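PDB 5MDN: DNA polymerase, which probably extends DNA by adding deoxyribonucleotides from their triphosphates, releasing diphosphate, as a family B DNA polymerase of a hyperthermophilic archaeon. Local coordinates for residues V34-R39 with L146-E151; P410-D415 with Y593-F598; G553-Y558 with F565-G570. All blocks are in the same frame, centred on the assembly; numbering follows the deposited sequence.

Interaction 1 (V34-R39 with L146-E151)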
loop_
_atom_site.group_PDB
_atom_site.type_symbol
_atom_site.label_atom_id
_atom_site.label_comp_id
_atom_site.label_asym_id
_atom_site.label_seq_id
_atom_site.Cartn_x
_atom_site.Cartn_y
_atom_site.Cartn_z
ATOM N N VAL A 34 -26.156 -14.979 2.818
ATOM C CA VAL A 34 -25.750 -16.076 1.954
ATOM C C VAL A 34 -26.563 -16.065 0.664
ATOM O O VAL A 34 -27.733 -15.667 0.641
ATOM C CB VAL A 34 -25.884 -17.428 2.696
ATOM C CG1 VAL A 34 -27.313 -17.957 2.643
ATOM C CG2 VAL A 34 -24.904 -18.426 2.150
ATOM N N ASP A 35 -25.914 -16.477 -0.425
ATOM C CA ASP A 35 -26.558 -16.602 -1.730
ATOM C C ASP A 35 -26.034 -17.855 -2.413
ATOM O O ASP A 35 -24.827 -17.975 -2.647
ATOM C CB ASP A 35 -26.300 -15.373 -2.607
ATOM C CG ASP A 35 -27.292 -15.252 -3.753
ATOM O OD1 ASP A 35 -27.885 -16.279 -4.148
ATOM O OD2 ASP A 35 -27.478 -14.126 -4.260
ATOM N N ARG A 36 -26.936 -18.780 -2.732
ATOM C CA ARG A 36 -26.574 -20.012 -3.417
ATOM C C ARG A 36 -26.870 -19.980 -4.911
ATOM O O ARG A 36 -26.422 -20.876 -5.635
ATOM C CB ARG A 36 -27.306 -21.196 -2.777
ATOM C CG ARG A 36 -27.120 -21.280 -1.272
ATOM C CD ARG A 36 -27.758 -22.534 -0.691
ATOM N NE ARG A 36 -27.603 -22.593 0.761
ATOM C CZ ARG A 36 -28.368 -21.933 1.625
ATOM N NH1 ARG A 36 -29.351 -21.155 1.190
ATOM N NH2 ARG A 36 -28.147 -22.046 2.927
ATOM N N ARG A 37 -27.619 -18.986 -5.387
ATOM C CA ARG A 37 -28.106 -18.982 -6.760
ATOM C C ARG A 37 -27.130 -18.375 -7.762
ATOM O O ARG A 37 -27.252 -18.652 -8.962
ATOM C CB ARG A 37 -29.458 -18.263 -6.817
ATOM C CG ARG A 37 -30.548 -19.088 -6.147
ATOM C CD ARG A 37 -31.945 -18.511 -6.282
ATOM N NE ARG A 37 -32.920 -19.418 -5.680
ATOM C CZ ARG A 37 -33.317 -19.359 -4.413
ATOM N NH1 ARG A 37 -32.833 -18.424 -3.607
ATOM N NH2 ARG A 37 -34.199 -20.235 -3.951
ATOM N N PHE A 38 -26.180 -17.555 -7.317
ATOM C CA PHE A 38 -25.201 -16.987 -8.233
ATOM C C PHE A 38 -24.203 -18.052 -8.679
ATOM O O PHE A 38 -23.898 -18.994 -7.943
ATOM C CB PHE A 38 -24.462 -15.823 -7.573
ATOM C CG PHE A 38 -23.619 -15.022 -8.523
ATOM C CD1 PHE A 38 -24.206 -14.144 -9.422
ATOM C CD2 PHE A 38 -22.240 -15.148 -8.521
ATOM C CE1 PHE A 38 -23.433 -13.407 -10.300
ATOM C CE2 PHE A 38 -21.462 -14.414 -9.395
ATOM C CZ PHE A 38 -22.059 -13.543 -10.286
ATOM N N ARG A 39 -23.681 -17.889 -9.895
ATOM C CA ARG A 39 -22.754 -18.848 -10.484
ATOM C C ARG A 39 -21.723 -18.112 -11.327
ATOM O O ARG A 39 -22.043 -17.082 -11.935
ATOM C CB ARG A 39 -23.486 -19.900 -11.333
ATOM C CG ARG A 39 -24.471 -20.733 -10.529
ATOM C CD ARG A 39 -24.752 -22.088 -11.141
ATOM N NE ARG A 39 -24.980 -23.087 -10.100
ATOM C CZ ARG A 39 -26.075 -23.155 -9.347
ATOM N NH1 ARG A 39 -27.057 -22.278 -9.510
ATOM N NH2 ARG A 39 -26.187 -24.100 -8.425
ATOM N N LEU A 146 -27.769 -16.516 10.273
ATOM C CA LEU A 146 -27.673 -16.653 8.828
ATOM C C LEU A 146 -28.922 -16.095 8.155
ATOM O O LEU A 146 -30.026 -16.159 8.699
ATOM C CB LEU A 146 -27.474 -18.119 8.437
ATOM C CG LEU A 146 -27.309 -18.463 6.956
ATOM C CD1 LEU A 146 -26.070 -17.794 6.380
ATOM C CD2 LEU A 146 -27.249 -19.972 6.757
ATOM N N TYR A 147 -28.730 -15.548 6.957
ATOM C CA TYR A 147 -29.807 -14.951 6.177
ATOM C C TYR A 147 -29.651 -15.352 4.720
ATOM O O TYR A 147 -28.560 -15.223 4.156
ATOM C CB TYR A 147 -29.800 -13.420 6.285
ATOM C CG TYR A 147 -30.358 -12.851 7.571
ATOM C CD1 TYR A 147 -29.623 -12.888 8.748
ATOM C CD2 TYR A 147 -31.613 -12.256 7.600
ATOM C CE1 TYR A 147 -30.127 -12.361 9.921
ATOM C CE2 TYR A 147 -32.127 -11.728 8.768
ATOM C CZ TYR A 147 -31.381 -11.782 9.926
ATOM O OH TYR A 147 -31.888 -11.255 11.091
ATOM N N GLU A 148 -30.730 -15.842 4.116
ATOM C CA GLU A 148 -30.754 -16.094 2.681
ATOM C C GLU A 148 -31.147 -14.805 1.974
ATOM O O GLU A 148 -32.231 -14.269 2.216
ATOM C CB GLU A 148 -31.745 -17.199 2.321
ATOM C CG GLU A 148 -31.230 -18.617 2.454
ATOM C CD GLU A 148 -32.233 -19.637 1.940
ATOM O OE1 GLU A 148 -33.439 -19.312 1.891
ATOM O OE2 GLU A 148 -31.814 -20.755 1.575
ATOM N N VAL A 149 -30.280 -14.320 1.093
ATOM C CA VAL A 149 -30.557 -13.076 0.385
ATOM C C VAL A 149 -31.574 -13.355 -0.712
ATOM O O VAL A 149 -31.478 -14.358 -1.433
ATOM C CB VAL A 149 -29.264 -12.450 -0.172
ATOM C CG1 VAL A 149 -28.207 -12.365 0.916
ATOM C CG2 VAL A 149 -28.737 -13.213 -1.367
ATOM N N VAL A 150 -32.592 -12.509 -0.797
ATOM C CA VAL A 150 -33.538 -12.578 -1.905
ATOM C C VAL A 150 -33.116 -11.658 -3.041
ATOM O O VAL A 150 -33.018 -12.084 -4.195
ATOM C CB VAL A 150 -34.961 -12.251 -1.408
ATOM C CG1 VAL A 150 -35.969 -12.433 -2.531
ATOM C CG2 VAL A 150 -35.317 -13.123 -0.214
ATOM N N GLU A 151 -32.859 -10.388 -2.736
ATOM C CA GLU A 151 -32.439 -9.439 -3.756
ATOM C C GLU A 151 -31.701 -8.289 -3.085
ATOM O O GLU A 151 -32.131 -7.793 -2.041
ATOM C CB GLU A 151 -33.638 -8.919 -4.556
ATOM C CG GLU A 151 -33.261 -8.056 -5.742
ATOM C CD GLU A 151 -34.469 -7.562 -6.507
ATOM O OE1 GLU A 151 -35.534 -7.379 -5.883
ATOM O OE2 GLU A 151 -34.356 -7.369 -7.735
#

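Interaction 2 (P410-D415 with Y593-F598)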
loop_
_atom_site.group_PDB
_atom_site.type_symbol
_atom_site.label_atom_id
_atom_site.label_comp_id
_atom_site.label_asym_id
_atom_site.label_seq_id
_atom_site.Cartn_x
_atom_site.Cartn_y
_atom_site.Cartn_z
ATOM N N PRO A 410 20.576 22.093 -7.725
ATOM C CA PRO A 410 20.896 21.508 -6.415
ATOM C C PRO A 410 21.416 22.572 -5.458
ATOM O O PRO A 410 22.328 23.335 -5.786
ATOM C CB PRO A 410 21.969 20.464 -6.744
ATOM C CG PRO A 410 21.742 20.125 -8.179
ATOM C CD PRO A 410 21.248 21.387 -8.830
ATOM N N GLY A 411 20.834 22.615 -4.268
ATOM C CA GLY A 411 21.224 23.604 -3.286
ATOM C C GLY A 411 20.154 23.777 -2.225
ATOM O O GLY A 411 19.178 23.028 -2.165
ATOM N N LEU A 412 20.370 24.788 -1.386
ATOM C CA LEU A 412 19.525 25.064 -0.233
ATOM C C LEU A 412 18.550 26.192 -0.548
ATOM O O LEU A 412 18.931 27.213 -1.128
ATOM C CB LEU A 412 20.384 25.435 0.978
ATOM C CG LEU A 412 19.746 25.414 2.367
ATOM C CD1 LEU A 412 19.510 23.987 2.825
ATOM C CD2 LEU A 412 20.624 26.161 3.361
ATOM N N TYR A 413 17.288 26.001 -0.162
ATOM C CA TYR A 413 16.237 26.983 -0.387
ATOM C C TYR A 413 15.398 27.115 0.876
ATOM O O TYR A 413 15.042 26.109 1.496
ATOM C CB TYR A 413 15.336 26.591 -1.567
ATOM C CG TYR A 413 16.072 26.371 -2.870
ATOM C CD1 TYR A 413 16.600 25.127 -3.186
ATOM C CD2 TYR A 413 16.234 27.405 -3.782
ATOM C CE1 TYR A 413 17.272 24.917 -4.375
ATOM C CE2 TYR A 413 16.904 27.205 -4.974
ATOM C CZ TYR A 413 17.421 25.960 -5.264
ATOM O OH TYR A 413 18.086 25.757 -6.451
ATOM N N SER A 414 15.082 28.352 1.249
ATOM C CA SER A 414 14.327 28.644 2.461
ATOM C C SER A 414 12.927 29.135 2.113
ATOM O O SER A 414 12.739 29.847 1.122
ATOM C CB SER A 414 15.049 29.691 3.315
ATOM O OG SER A 414 16.320 29.221 3.730
ATOM N N ASP A 415 11.952 28.750 2.942
ATOM C CA ASP A 415 10.551 29.131 2.776
ATOM C C ASP A 415 10.012 28.707 1.415
ATOM O O ASP A 415 9.957 29.517 0.484
ATOM C CB ASP A 415 10.374 30.641 2.967
ATOM C CG ASP A 415 10.647 31.087 4.390
ATOM O OD1 ASP A 415 10.347 30.314 5.325
ATOM O OD2 ASP A 415 11.155 32.213 4.573
ATOM N N TYR A 593 7.356 24.154 3.611
ATOM C CA TYR A 593 8.678 23.843 4.135
ATOM C C TYR A 593 9.375 25.109 4.620
ATOM O O TYR A 593 9.364 26.136 3.933
ATOM C CB TYR A 593 9.534 23.163 3.068
ATOM C CG TYR A 593 9.097 21.764 2.698
ATOM C CD1 TYR A 593 9.059 20.752 3.648
ATOM C CD2 TYR A 593 8.742 21.453 1.392
ATOM C CE1 TYR A 593 8.668 19.470 3.309
ATOM C CE2 TYR A 593 8.351 20.175 1.044
ATOM C CZ TYR A 593 8.315 19.188 2.005
ATOM O OH TYR A 593 7.925 17.914 1.662
ATOM N N GLU A 594 9.976 25.028 5.809
ATOM C CA GLU A 594 10.837 26.109 6.275
ATOM C C GLU A 594 12.123 26.171 5.459
ATOM O O GLU A 594 12.621 27.262 5.156
ATOM C CB GLU A 594 11.142 25.926 7.761
ATOM C CG GLU A 594 11.908 27.075 8.391
ATOM C CD GLU A 594 12.070 26.905 9.890
ATOM O OE1 GLU A 594 11.441 25.987 10.455
ATOM O OE2 GLU A 594 12.827 27.688 10.502
ATOM N N ARG A 595 12.672 25.013 5.099
ATOM C CA ARG A 595 13.871 24.936 4.278
ATOM C C ARG A 595 13.856 23.625 3.505
ATOM O O ARG A 595 13.287 22.628 3.954
ATOM C CB ARG A 595 15.138 25.074 5.134
ATOM C CG ARG A 595 16.257 25.854 4.459
ATOM C CD ARG A 595 17.221 26.499 5.451
ATOM N NE ARG A 595 16.572 27.512 6.281
ATOM C CZ ARG A 595 16.294 27.371 7.574
ATOM N NH1 ARG A 595 16.613 26.253 8.211
ATOM N NH2 ARG A 595 15.702 28.359 8.231
ATOM N N VAL A 596 14.495 23.636 2.336
ATOM C CA VAL A 596 14.515 22.494 1.423
ATOM C C VAL A 596 15.926 22.336 0.877
ATOM O O VAL A 596 16.610 23.326 0.596
ATOM C CB VAL A 596 13.505 22.660 0.262
ATOM C CG1 VAL A 596 13.632 21.522 -0.742
ATOM C CG2 VAL A 596 12.090 22.723 0.786
ATOM N N LEU A 597 16.363 21.088 0.733
ATOM C CA LEU A 597 17.687 20.764 0.216
ATOM C C LEU A 597 17.545 19.817 -0.971
ATOM O O LEU A 597 17.175 18.652 -0.799
ATOM C CB LEU A 597 18.551 20.141 1.308
ATOM C CG LEU A 597 19.844 19.468 0.855
ATOM C CD1 LEU A 597 20.809 20.475 0.248
ATOM C CD2 LEU A 597 20.469 18.757 2.033
ATOM N N PHE A 598 17.848 20.316 -2.167
ATOM C CA PHE A 598 17.949 19.479 -3.356
ATOM C C PHE A 598 19.393 19.016 -3.508
ATOM O O PHE A 598 20.304 19.841 -3.647
ATOM C CB PHE A 598 17.497 20.236 -4.604
ATOM C CG PHE A 598 16.008 20.245 -4.811
ATOM C CD1 PHE A 598 15.220 21.247 -4.268
ATOM C CD2 PHE A 598 15.397 19.254 -5.563
ATOM C CE1 PHE A 598 13.849 21.256 -4.466
ATOM C CE2 PHE A 598 14.030 19.256 -5.765
ATOM C CZ PHE A 598 13.255 20.258 -5.215
#

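Interaction 3 (G553-Y558 with F565-G570)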
loop_
_atom_site.group_PDB
_atom_site.type_symbol
_atom_site.label_atom_id
_atom_site.label_comp_id
_atom_site.label_asym_id
_atom_site.label_seq_id
_atom_site.Cartn_x
_atom_site.Cartn_y
_atom_site.Cartn_z
ATOM N N GLY A 553 5.773 38.054 -8.548
ATOM C CA GLY A 553 7.074 37.945 -7.922
ATOM C C GLY A 553 7.300 36.576 -7.311
ATOM O O GLY A 553 7.643 36.472 -6.128
ATOM N N ILE A 554 7.123 35.519 -8.101
ATOM C CA ILE A 554 7.141 34.148 -7.600
ATOM C C ILE A 554 8.273 33.376 -8.267
ATOM O O ILE A 554 8.240 33.130 -9.480
ATOM C CB ILE A 554 5.797 33.445 -7.830
ATOM C CG1 ILE A 554 4.685 34.159 -7.060
ATOM C CG2 ILE A 554 5.882 31.981 -7.420
ATOM C CD1 ILE A 554 3.315 33.555 -7.265
ATOM N N GLU A 555 9.274 32.997 -7.473
ATOM C CA GLU A 555 10.357 32.138 -7.935
ATOM C C GLU A 555 9.892 30.685 -7.969
ATOM O O GLU A 555 9.266 30.204 -7.019
ATOM C CB GLU A 555 11.577 32.284 -7.025
ATOM C CG GLU A 555 12.831 31.604 -7.546
ATOM C CD GLU A 555 13.864 31.378 -6.457
ATOM O OE1 GLU A 555 13.557 31.662 -5.279
ATOM O OE2 GLU A 555 14.980 30.917 -6.776
ATOM N N VAL A 556 10.195 29.988 -9.061
ATOM C CA VAL A 556 9.828 28.585 -9.233
ATOM C C VAL A 556 11.111 27.763 -9.193
ATOM O O VAL A 556 11.918 27.805 -10.130
ATOM C CB VAL A 556 9.054 28.349 -10.536
ATOM C CG1 VAL A 556 8.791 26.863 -10.731
ATOM C CG2 VAL A 556 7.745 29.125 -10.519
ATOM N N ILE A 557 11.300 27.016 -8.103
ATOM C CA ILE A 557 12.527 26.247 -7.922
ATOM C C ILE A 557 12.449 24.905 -8.639
ATOM O O ILE A 557 13.444 24.430 -9.200
ATOM C CB ILE A 557 12.790 26.051 -6.418
ATOM C CG1 ILE A 557 12.679 27.381 -5.671
ATOM C CG2 ILE A 557 14.144 25.401 -6.191
ATOM C CD1 ILE A 557 12.458 27.216 -4.181
ATOM N N TYR A 558 11.274 24.283 -8.647
ATOM C CA TYR A 558 11.113 22.946 -9.197
ATOM C C TYR A 558 9.707 22.813 -9.756
ATOM O O TYR A 558 8.763 23.422 -9.246
ATOM C CB TYR A 558 11.383 21.876 -8.128
ATOM C CG TYR A 558 10.997 20.465 -8.517
ATOM C CD1 TYR A 558 11.899 19.636 -9.169
ATOM C CD2 TYR A 558 9.742 19.954 -8.207
ATOM C CE1 TYR A 558 11.556 18.344 -9.520
ATOM C CE2 TYR A 558 9.390 18.664 -8.555
ATOM C CZ TYR A 558 10.301 17.863 -9.210
ATOM O OH TYR A 558 9.958 16.577 -9.556
ATOM N N PHE A 565 7.322 23.477 -7.068
ATOM C CA PHE A 565 7.756 24.106 -5.826
ATOM C C PHE A 565 7.996 25.585 -6.092
ATOM O O PHE A 565 8.671 25.941 -7.063
ATOM C CB PHE A 565 9.034 23.459 -5.283
ATOM C CG PHE A 565 8.881 22.015 -4.845
ATOM C CD1 PHE A 565 7.946 21.170 -5.424
ATOM C CD2 PHE A 565 9.704 21.503 -3.854
ATOM C CE1 PHE A 565 7.826 19.853 -5.019
ATOM C CE2 PHE A 565 9.589 20.188 -3.444
ATOM C CZ PHE A 565 8.649 19.363 -4.027
ATOM N N VAL A 566 7.451 26.446 -5.231
ATOM C CA VAL A 566 7.587 27.889 -5.387
ATOM C C VAL A 566 7.974 28.508 -4.051
ATOM O O VAL A 566 7.757 27.933 -2.982
ATOM C CB VAL A 566 6.299 28.553 -5.928
ATOM C CG1 VAL A 566 5.953 28.009 -7.306
ATOM C CG2 VAL A 566 5.142 28.342 -4.961
ATOM N N LYS A 567 8.556 29.702 -4.131
ATOM C CA LYS A 567 8.934 30.441 -2.936
ATOM C C LYS A 567 7.698 31.041 -2.275
ATOM O O LYS A 567 6.791 31.537 -2.950
ATOM C CB LYS A 567 9.936 31.540 -3.293
ATOM C CG LYS A 567 10.514 32.276 -2.096
ATOM C CD LYS A 567 11.539 31.427 -1.360
ATOM C CE LYS A 567 12.943 31.635 -1.901
ATOM N NZ LYS A 567 13.763 32.456 -0.964
ATOM N N LYS A 568 7.666 30.994 -0.946
ATOM C CA LYS A 568 6.505 31.455 -0.194
ATOM C C LYS A 568 6.399 32.974 -0.270
ATOM O O LYS A 568 7.337 33.690 0.094
ATOM C CB LYS A 568 6.604 30.999 1.259
ATOM C CG LYS A 568 5.416 31.387 2.128
ATOM C CD LYS A 568 5.615 30.917 3.562
ATOM C CE LYS A 568 4.450 31.307 4.459
ATOM N NZ LYS A 568 3.246 30.465 4.218
ATOM N N SER A 569 5.257 33.463 -0.744
ATOM C CA SER A 569 4.987 34.892 -0.789
ATOM C C SER A 569 3.484 35.109 -0.703
ATOM O O SER A 569 2.697 34.160 -0.707
ATOM C CB SER A 569 5.557 35.533 -2.060
ATOM O OG SER A 569 4.891 35.052 -3.214
ATOM N N GLY A 570 3.090 36.379 -0.610
ATOM C CA GLY A 570 1.682 36.713 -0.728
ATOM C C GLY A 570 1.136 36.499 -2.125
ATOM O O GLY A 570 -0.068 36.290 -2.301
#

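Interaction 1 (V34-R39 with L146-E151)
Val34 and Glu148 sit side by side as a parallel bridge in the mixed five-stranded sheet near the N-terminus, where strand 30-35 is joined to strand 144-155 across a long separation in sequence. Two backbone bonds fix the pair: Val34 N donates to Tyr147 O at 2.8 Å, and Val149 N returns a nearly straight bond to Val34 O. Val34 places CG1 in the crowded position between its own N and carbonyl carbon (chi1 83°), which sets that methyl near Tyr147 O and Glu148 CG, while Val34 CB rests against Leu146 CD1 at 3.7 Å. Beside this small apolar patch lies a charge pair. The Arg36 chain is extended from CG to NE, and its NH1 reaches Glu148 OE2 at 2.5 Å in a salt bridge. The carboxylate meets the guanidinium edge, with the two planes 67° apart; the NH1 hydrogen bond within the pair is weak, because the N-H points well aside from OE2. Each has a second partner on a flanking strand: Arg36 NE pairs with Glu18 of strand 17-24, Glu148 OE1 with Arg136 of strand 131-141.

Asp35 ends the strand and turns the chain. Its CG lies anti to the backbone N (chi1 -161°), OD1 accepts from Arg37 N at 3.0 Å to make an Asx turn, and OD2 is hydrogen-bonded to Tyr119 OH of helix 115-123. Were Asp35 replaced by an alanine, Arg37 N and the Tyr119 hydroxyl would probably lose this acceptor and the turn its side-chain tie. Asp35 also crosses Val149 at about a right angle, the valine presenting a single methyl: Val149 CG2 touches Asp35 OD2 at 3.3 Å.

Interaction 2 (P410-D415 with Y593-F598)
Tyr413 O receives the shortest polar bond between these segments, from Val596 N at 2.7 Å, and the CA-H of Arg595 also leans on the same oxygen. The return bond runs from Tyr413 N to Val596 O, completing a hydrogen-bonded pair. Farther along, Phe598 N donates to Gly411 O at 3.0 Å, whereas the bond from Gly411 N to Phe598 O is weak. These pairs lay strand 411-413 antiparallel to strand 595-598, at 162°, as the outermost strand of a four-stranded sheet in the polymerase region.

The two faces differ in chemistry. On one, Leu412 CD2 lies 4.0 Å from Arg595 CD, and Leu412 CD1 touches Leu597 CB; Ile641 of helix 628-643 packs on both leucines. The Arg595 chain, bent at chi3 (-64°), brings NE to Ser414 OG at 3.1 Å. The hydroxyl lies at the guanidinium edge, only 3° out of its plane, with OG anti to the carbonyl carbon of Ser414. Arg595 NH1 is taken up separately by Leu642 O, so the guanidinium is bonded through NE and NH1, with a long ion pair from NH2 to Glu594. On the other face, Tyr413 CE1 meets Phe598 CD1 at 4.2 Å, and the tyrosine hydroxyl reaches back to Lys409 O.

Both segments turn a corner, at Ser414 and Asp415 in one and at Glu594 in the other. There Asp415 N gives a straight bond to Glu594 O at 2.8 Å, approaching from above the carbonyl plane, while Asp415 OD1 forms a salt bridge with Arg610.

Interaction 3 (G553-Y558 with F565-G570)
Tyr558 directs its ring edge at the face of Phe565 in a T-shaped stack, with centroids 5.0 Å apart and planes at 73°. Tyr558 CD2 makes the nearest touch, 3.5 Å from Phe565 CD1. The two side chains run alongside each other and point the same way, with Tyr558 CG anti to its N (chi1 169°) and Phe565 CG beside its own. Val566 carries the next apolar cluster: its CG1 lies 3.8 Å from Val556 CG2, and its CB meets Ile554 CG2.

Between these clusters the backbone is irregular. Ile557 and Tyr558 both face Phe565, a classic beta bulge: Phe565 O accepts from Ile557 N at 3.0 Å and only weakly from Tyr558 N. Phe565 N donates to Tyr558 O, and past the bulge Lys567 N bonds to Glu555 O at 3.0 Å. At the polar edge, Glu555 OE1 rests against Lys567 CE at 3.4 Å, but the lysine NZ stays beyond salt-bridge range.

The hairpin bears the YGDTDS sequence, motif C of family B polymerases, whose aspartates generally serve the polymerase site; Tyr558 OH is hydrogen-bonded to Asp560 within it. Strand 404-406 flanks Val556 and Tyr558, strand 416-420 borders Phe565 and Val566, and Ser569 leads into helix 572-583.

Interactions 2 and 3 belong to the polymerase region and touch, their centres 12 Å apart, whereas interaction 1 lies on the far side of the chain's centre, its centre about 60 Å from theirs. All three are partly buried: residues such as Val34, Val596 and Phe565 lie inside, while charged Arg36, Glu148 and Glu555 lie nearer the surface. Interaction 1 is parallel, with charges paired across neighbouring strands; the other two are antiparallel. Interaction 2 combines leucine packing with an arginine–serine bond, interaction 3 an aromatic pair with branched aliphatics. Both segments of interaction 3 lie in the chain between those of interaction 2, and Tyr413 packs on Ile557 while Asp415 O probably accepts from Lys568 N.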